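Local atomic coordinates of thymine dioxygenase (Neurospora crassa, PDB entry 5C3Q), a protein that probably hydroxylates the methyl group of thymine as a 2-oxoglutarate-dependent non-haem iron dioxygenase of the double-stranded beta-helix fold. Residues Asp118-Tyr123 / Arg192-Pro197; His216-Ser221 / Val253-Asp258. All coordinates share one frame; numbering follows the deposited sequence.

Contact 1: Asp118-Tyr123 / Arg192-Pro197. With AKG (2-oxoglutaric acid), chain F; TDR (thymine), chain G; EDO (1,2-ethanediol), chain I.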
loop_
_atom_site.group_PDB
_atom_site.type_symbol
_atom_site.label_atom_id
_atom_site.label_comp_id
_atom_site.label_asym_id
_atom_site.label_seq_id
_atom_site.Cartn_x
_atom_site.Cartn_y
_atom_site.Cartn_z
ATOM N N ASP A 118 4.726 16.340 3.950
ATOM C CA ASP A 118 4.226 15.715 2.719
ATOM C C ASP A 118 2.964 16.424 2.230
ATOM O O ASP A 118 2.070 16.715 3.020
ATOM C CB ASP A 118 3.922 14.233 2.959
ATOM C CG ASP A 118 5.176 13.398 3.189
ATOM O OD1 ASP A 118 6.300 13.930 3.071
ATOM O OD2 ASP A 118 5.032 12.195 3.489
ATOM N N ILE A 119 2.902 16.717 0.934
ATOM C CA ILE A 119 1.751 17.413 0.366
ATOM C C ILE A 119 0.721 16.369 -0.064
ATOM O O ILE A 119 0.635 16.000 -1.234
ATOM C CB ILE A 119 2.144 18.319 -0.819
ATOM C CG1 ILE A 119 3.289 19.258 -0.426
ATOM C CG2 ILE A 119 0.944 19.143 -1.269
ATOM C CD1 ILE A 119 3.951 19.944 -1.603
ATOM N N LYS A 120 -0.048 15.891 0.907
ATOM C CA LYS A 120 -1.015 14.825 0.680
ATOM C C LYS A 120 -2.120 14.870 1.730
ATOM O O LYS A 120 -1.963 15.482 2.781
ATOM C CB LYS A 120 -0.316 13.458 0.721
ATOM C CG LYS A 120 0.190 13.041 2.100
ATOM C CD LYS A 120 0.781 11.639 2.089
ATOM C CE LYS A 120 1.182 11.195 3.487
ATOM N NZ LYS A 120 1.611 9.767 3.510
ATOM N N GLU A 121 -3.242 14.231 1.431
ATOM C CA GLU A 121 -4.258 13.959 2.441
ATOM C C GLU A 121 -4.761 12.539 2.235
ATOM O O GLU A 121 -4.646 11.983 1.141
ATOM C CB GLU A 121 -5.404 14.984 2.396
ATOM C CG GLU A 121 -6.040 15.180 1.033
ATOM C CD GLU A 121 -7.120 16.251 1.016
ATOM O OE1 GLU A 121 -7.665 16.611 2.083
ATOM O OE2 GLU A 121 -7.450 16.726 -0.088
ATOM N N SER A 122 -5.290 11.945 3.297
ATOM C CA SER A 122 -5.729 10.560 3.243
ATOM C C SER A 122 -6.980 10.320 4.074
ATOM O O SER A 122 -7.284 11.064 5.007
ATOM C CB SER A 122 -4.607 9.627 3.704
ATOM O OG SER A 122 -4.287 9.841 5.064
ATOM N N TYR A 123 -7.707 9.275 3.703
ATOM C CA TYR A 123 -8.857 8.821 4.453
ATOM C C TYR A 123 -8.817 7.298 4.505
ATOM O O TYR A 123 -8.804 6.631 3.465
ATOM C CB TYR A 123 -10.145 9.311 3.796
ATOM C CG TYR A 123 -11.390 8.870 4.524
ATOM C CD1 TYR A 123 -11.780 9.485 5.712
ATOM C CD2 TYR A 123 -12.176 7.836 4.031
ATOM C CE1 TYR A 123 -12.920 9.082 6.385
ATOM C CE2 TYR A 123 -13.316 7.427 4.696
ATOM C CZ TYR A 123 -13.685 8.051 5.871
ATOM O OH TYR A 123 -14.819 7.635 6.528
ATOM N N ARG A 192 -6.806 2.792 2.259
ATOM C CA ARG A 192 -6.322 4.169 2.325
ATOM C C ARG A 192 -6.555 4.901 1.003
ATOM O O ARG A 192 -5.893 4.624 -0.002
ATOM C CB ARG A 192 -4.835 4.200 2.682
ATOM C CG ARG A 192 -4.254 5.603 2.788
ATOM C CD ARG A 192 -2.753 5.590 3.002
ATOM N NE ARG A 192 -2.387 5.787 4.400
ATOM C CZ ARG A 192 -1.141 5.909 4.850
ATOM N NH1 ARG A 192 -0.104 5.844 4.018
ATOM N NH2 ARG A 192 -0.930 6.095 6.149
ATOM N N LEU A 193 -7.504 5.833 1.020
ATOM C CA LEU A 193 -7.726 6.749 -0.091
ATOM C C LEU A 193 -6.713 7.881 0.027
ATOM O O LEU A 193 -6.546 8.446 1.108
ATOM C CB LEU A 193 -9.146 7.323 -0.037
ATOM C CG LEU A 193 -10.289 6.308 0.059
ATOM C CD1 LEU A 193 -11.621 7.034 0.063
ATOM C CD2 LEU A 193 -10.237 5.299 -1.078
ATOM N N LEU A 194 -6.039 8.199 -1.076
ATOM C CA LEU A 194 -5.015 9.243 -1.095
ATOM C C LEU A 194 -5.309 10.300 -2.147
ATOM O O LEU A 194 -5.669 9.987 -3.283
ATOM C CB LEU A 194 -3.637 8.640 -1.365
ATOM C CG LEU A 194 -3.004 7.882 -0.195
ATOM C CD1 LEU A 194 -2.024 6.823 -0.685
ATOM C CD2 LEU A 194 -2.324 8.858 0.751
ATOM N N HIS A 195 -5.136 11.556 -1.753
ATOM C CA HIS A 195 -5.217 12.677 -2.666
ATOM C C HIS A 195 -3.995 13.563 -2.457
ATOM O O HIS A 195 -3.744 14.043 -1.352
ATOM C CB HIS A 195 -6.513 13.458 -2.435
ATOM C CG HIS A 195 -6.554 14.781 -3.129
ATOM N ND1 HIS A 195 -6.810 15.959 -2.464
ATOM C CD2 HIS A 195 -6.360 15.115 -4.427
ATOM C CE1 HIS A 195 -6.780 16.962 -3.322
ATOM N NE2 HIS A 195 -6.507 16.476 -4.519
ATOM N N TYR A 196 -3.224 13.748 -3.522
ATOM C CA TYR A 196 -2.069 14.631 -3.502
ATOM C C TYR A 196 -2.468 15.888 -4.273
ATOM O O TYR A 196 -2.548 15.852 -5.498
ATOM C CB TYR A 196 -0.865 13.953 -4.160
ATOM C CG TYR A 196 -0.456 12.638 -3.528
ATOM C CD1 TYR A 196 -1.018 11.433 -3.943
ATOM C CD2 TYR A 196 0.499 12.598 -2.519
ATOM C CE1 TYR A 196 -0.643 10.226 -3.360
ATOM C CE2 TYR A 196 0.886 11.401 -1.941
ATOM C CZ TYR A 196 0.313 10.219 -2.364
ATOM O OH TYR A 196 0.707 9.035 -1.783
ATOM N N PRO A 197 -2.754 16.997 -3.563
ATOM C CA PRO A 197 -3.260 18.196 -4.243
ATOM C C PRO A 197 -2.359 18.723 -5.360
ATOM O O PRO A 197 -1.143 18.504 -5.347
ATOM C CB PRO A 197 -3.348 19.238 -3.118
ATOM C CG PRO A 197 -3.476 18.443 -1.869
ATOM C CD PRO A 197 -2.691 17.184 -2.102
HETATM C C1 AKG F . 1.405 4.455 0.945
HETATM O O1 AKG F . 1.938 3.667 1.771
HETATM O O2 AKG F . 0.369 5.093 1.224
HETATM C C2 AKG F . 2.019 4.643 -0.379
HETATM O O5 AKG F . 3.122 4.156 -0.614
HETATM C C3 AKG F . 1.285 5.443 -1.439
HETATM C C4 AKG F . 2.018 5.375 -2.776
HETATM C C5 AKG F . 1.257 6.093 -3.866
HETATM O O3 AKG F . 1.460 5.739 -5.046
HETATM O O4 AKG F . 0.466 7.016 -3.574
HETATM N N1 TDR G . -0.664 2.509 7.413
HETATM C C2 TDR G . -0.972 1.100 7.493
HETATM O O2 TDR G . -1.963 0.729 8.093
HETATM N N3 TDR G . -0.103 0.136 6.859
HETATM C C4 TDR G . 1.059 0.563 6.148
HETATM O O4 TDR G . 1.768 -0.278 5.623
HETATM C C5 TDR G . 1.383 1.996 6.064
HETATM C CM5 TDR G . 2.589 2.502 5.337
HETATM C C6 TDR G . 0.495 2.962 6.717
HETATM C C1 EDO I . -2.901 8.135 9.247
HETATM O O1 EDO I . -2.568 7.512 8.004
HETATM C C2 EDO I . -1.941 9.278 9.541
HETATM O O2 EDO I . -0.783 8.809 10.238
HETATM O O HOH W 1 0.679 17.186 -3.793
HETATM O O HOH W 2 1.061 8.026 1.124
#
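Glu121 and His195 form a hydrogen-bonded pair of the antiparallel ladder between 121-123 and 192-196, and their side chains add a further bond: His195 ND1 donates to Glu121 OE2 at 2.6 Å. The oxygen receives it on its anti lone pair, in the plane of the imidazole, while Lys78 and Tyr92 hold OE1. This face is tightly packed: Leu193 CD1 lies at the edge of the Tyr123 ring, and helix 57-71 packs over Leu193 and Glu121.

The face of Ser122 and Leu194 looks onto the ligand pocket, looser and partly open at Lys120 and Arg192. Lys120 CB rests 3.4 Å from Tyr196 CD2; the extended Lys120 chain runs beside the ring, and its NZ donates to a water that donates to Tyr196 OH and 2-oxoglutarate O2. Tyr196 OH donates to 2-oxoglutarate O4, at the far end (2.7 Å). Arg192, bent at chi3 (-100°), gives NH1 to 2-oxoglutarate O2 at 2.9 Å and lays one guanidinium face against thymine C6; Glu124 pairs with NE. A leucine in place of Arg192 would probably leave 2-oxoglutarate O2 without its charged donor and Glu124 without its salt-bridge partner. Strand 192-196 lines the 2-oxoglutarate pocket of the double-stranded beta-helix, with 121-123 paired along it.

Contact 2: His216-Ser221 / Val253-Asp258. With NI (nickel (II) ion), chain E; TDR (thymine), chain G; AKG (2-oxoglutaric acid), chain F.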
loop_
_atom_site.group_PDB
_atom_site.type_symbol
_atom_site.label_atom_id
_atom_site.label_comp_id
_atom_site.label_asym_id
_atom_site.label_seq_id
_atom_site.Cartn_x
_atom_site.Cartn_y
_atom_site.Cartn_z
ATOM N N HIS A 216 9.482 5.021 2.780
ATOM C CA HIS A 216 9.066 4.113 3.835
ATOM C C HIS A 216 8.948 2.699 3.295
ATOM O O HIS A 216 9.020 2.480 2.081
ATOM C CB HIS A 216 7.701 4.543 4.366
ATOM C CG HIS A 216 6.625 4.459 3.337
ATOM N ND1 HIS A 216 6.527 5.352 2.294
ATOM C CD2 HIS A 216 5.631 3.560 3.159
ATOM C CE1 HIS A 216 5.506 5.020 1.528
ATOM N NE2 HIS A 216 4.948 3.937 2.029
ATOM N N THR A 217 8.776 1.750 4.207
ATOM C CA THR A 217 8.310 0.414 3.870
ATOM C C THR A 217 6.892 0.258 4.411
ATOM O O THR A 217 6.532 0.879 5.426
ATOM C CB THR A 217 9.212 -0.680 4.472
ATOM O OG1 THR A 217 9.309 -0.508 5.891
ATOM C CG2 THR A 217 10.610 -0.633 3.865
ATOM N N ASP A 218 6.083 -0.549 3.730
ATOM C CA ASP A 218 4.746 -0.885 4.215
ATOM C C ASP A 218 4.864 -1.936 5.315
ATOM O O ASP A 218 5.864 -2.655 5.384
ATOM C CB ASP A 218 3.854 -1.388 3.075
ATOM C CG ASP A 218 3.471 -0.287 2.084
ATOM O OD1 ASP A 218 3.784 0.903 2.303
ATOM O OD2 ASP A 218 2.834 -0.620 1.068
ATOM N N TYR A 219 3.838 -2.033 6.161
ATOM C CA TYR A 219 3.931 -2.795 7.411
ATOM C C TYR A 219 3.435 -4.238 7.335
ATOM O O TYR A 219 3.936 -5.100 8.069
ATOM C CB TYR A 219 3.130 -2.104 8.525
ATOM C CG TYR A 219 3.380 -0.628 8.717
ATOM C CD1 TYR A 219 4.625 -0.054 8.456
ATOM C CD2 TYR A 219 2.370 0.198 9.206
ATOM C CE1 TYR A 219 4.841 1.298 8.647
ATOM C CE2 TYR A 219 2.582 1.551 9.402
ATOM C CZ TYR A 219 3.815 2.094 9.122
ATOM O OH TYR A 219 4.022 3.439 9.321
ATOM N N GLY A 220 2.444 -4.492 6.480
ATOM C CA GLY A 220 1.644 -5.724 6.541
ATOM C C GLY A 220 2.116 -6.876 5.668
ATOM O O GLY A 220 3.318 -7.089 5.494
ATOM N N SER A 221 1.157 -7.630 5.132
ATOM C CA SER A 221 1.459 -8.776 4.275
ATOM C C SER A 221 1.750 -8.286 2.857
ATOM O O SER A 221 2.869 -8.438 2.358
ATOM C CB SER A 221 0.305 -9.782 4.278
ATOM O OG SER A 221 -0.941 -9.144 4.018
ATOM N N VAL A 253 -0.357 -2.207 -8.679
ATOM C CA VAL A 253 0.987 -2.419 -8.196
ATOM C C VAL A 253 0.854 -3.116 -6.846
ATOM O O VAL A 253 0.154 -2.628 -5.955
ATOM C CB VAL A 253 1.758 -1.091 -8.076
ATOM C CG1 VAL A 253 3.160 -1.325 -7.543
ATOM C CG2 VAL A 253 1.822 -0.397 -9.430
ATOM N N VAL A 254 1.505 -4.268 -6.711
ATOM C CA VAL A 254 1.441 -5.046 -5.482
ATOM C C VAL A 254 2.829 -5.184 -4.887
ATOM O O VAL A 254 3.775 -5.583 -5.574
ATOM C CB VAL A 254 0.849 -6.449 -5.714
ATOM C CG1 VAL A 254 0.643 -7.160 -4.384
ATOM C CG2 VAL A 254 -0.468 -6.367 -6.474
ATOM N N ASN A 255 2.953 -4.837 -3.611
ATOM C CA ASN A 255 4.221 -4.984 -2.912
ATOM C C ASN A 255 4.062 -5.674 -1.570
ATOM O O ASN A 255 3.054 -5.503 -0.884
ATOM C CB ASN A 255 4.898 -3.625 -2.731
ATOM C CG ASN A 255 4.128 -2.701 -1.813
ATOM O OD1 ASN A 255 3.121 -2.120 -2.211
ATOM N ND2 ASN A 255 4.607 -2.544 -0.583
ATOM N N ALA A 256 5.072 -6.448 -1.197
ATOM C CA ALA A 256 5.084 -7.114 0.095
ATOM C C ALA A 256 5.423 -6.105 1.184
ATOM O O ALA A 256 6.201 -5.190 0.958
ATOM C CB ALA A 256 6.091 -8.247 0.093
ATOM N N GLY A 257 4.819 -6.272 2.357
ATOM C CA GLY A 257 5.125 -5.447 3.515
ATOM C C GLY A 257 6.078 -6.125 4.493
ATOM O O GLY A 257 6.463 -7.280 4.317
ATOM N N ASP A 258 6.426 -5.403 5.551
ATOM C CA ASP A 258 7.442 -5.853 6.496
ATOM C C ASP A 258 7.065 -7.125 7.230
ATOM O O ASP A 258 7.932 -7.935 7.537
ATOM C CB ASP A 258 7.782 -4.732 7.481
ATOM C CG ASP A 258 8.459 -3.553 6.801
ATOM O OD1 ASP A 258 9.014 -3.753 5.692
ATOM O OD2 ASP A 258 8.440 -2.434 7.364
HETATM NI NI NI E . 3.688 2.563 0.841
HETATM N N1 TDR G . -0.664 2.509 7.413
HETATM C C2 TDR G . -0.972 1.100 7.493
HETATM O O2 TDR G . -1.963 0.729 8.093
HETATM N N3 TDR G . -0.103 0.136 6.859
HETATM C C4 TDR G . 1.059 0.563 6.148
HETATM O O4 TDR G . 1.768 -0.278 5.623
HETATM C C5 TDR G . 1.383 1.996 6.064
HETATM C CM5 TDR G . 2.589 2.502 5.337
HETATM C C6 TDR G . 0.495 2.962 6.717
HETATM C C1 AKG F . 1.405 4.455 0.945
HETATM O O1 AKG F . 1.938 3.667 1.771
HETATM O O2 AKG F . 0.369 5.093 1.224
HETATM C C2 AKG F . 2.019 4.643 -0.379
HETATM O O5 AKG F . 3.122 4.156 -0.614
HETATM C C3 AKG F . 1.285 5.443 -1.439
HETATM C C4 AKG F . 2.018 5.375 -2.776
HETATM C C5 AKG F . 1.257 6.093 -3.866
HETATM O O3 AKG F . 1.460 5.739 -5.046
HETATM O O4 AKG F . 0.466 7.016 -3.574
HETATM O O HOH W 3 7.243 -1.989 1.544
HETATM O O HOH W 4 2.282 1.372 -0.379
#
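Asp258, Asp218 and Gly257 bury the most surface where the loop carrying the His-X-Asp part of the facial metal triad meets the end of strand 253-256. Asp258 opens a helix just after Gly257, its N-cap, and holds the loop twice: its N donates to Asp218 O (2.8 Å), and Asp258 OD2 accepts from Thr217 OG1 on its syn lone pair (2.6 Å), the two side chains crossing at about a right angle. Arg330 pairs with the same OD2, and Ser270 with OD1.

At Gly257 the backbones close up so far that a CB would run into Gly220 O; Gly257 N donates to Ser221 O.

Asp218, whose CG stands anti to the carbonyl carbon (chi1 -70°), a turn that directs the carboxylate to the metal, sends OD1 to nickel at 2.2 Å; His216 NE2, His273, 2-oxoglutarate O1 and O5 and a water complete the six ligands. The same residue's neighbour, Tyr219, donates its N to thymine O4 and lays a ring face over thymine C4. Thr223 and the nickel-bound water bond to Asp218 OD2, helping to fix the carboxylate's rotation. Asn255 ND2 reaches Asp218 OD2 too, at 3.1 Å, from above the carboxylate plane but within the plane of its own amide.

In the fold
Contact 1 closes along the chain before contact 2 opens; their centres lie about 18 Å apart and their nearest atoms about 6 Å, without touching. Both reach the large mixed sheet of the double-stranded beta-helix, where strands 121-125 and 190-200 are neighbours and strand 251-256 is separated from 190-200 by 222-227 and 284-295. The loop 216-221 leaves strand 213-216 of the smaller four-stranded sheet and leads into 222-227, so contact 2 fastens the loop that joins the two sheets to the end of strand 251-256. Both contacts border one active site, 192-197 serving the cosubstrate and 216-221 the metal, and both meet thymine, probably helping to place its methyl group near the metal.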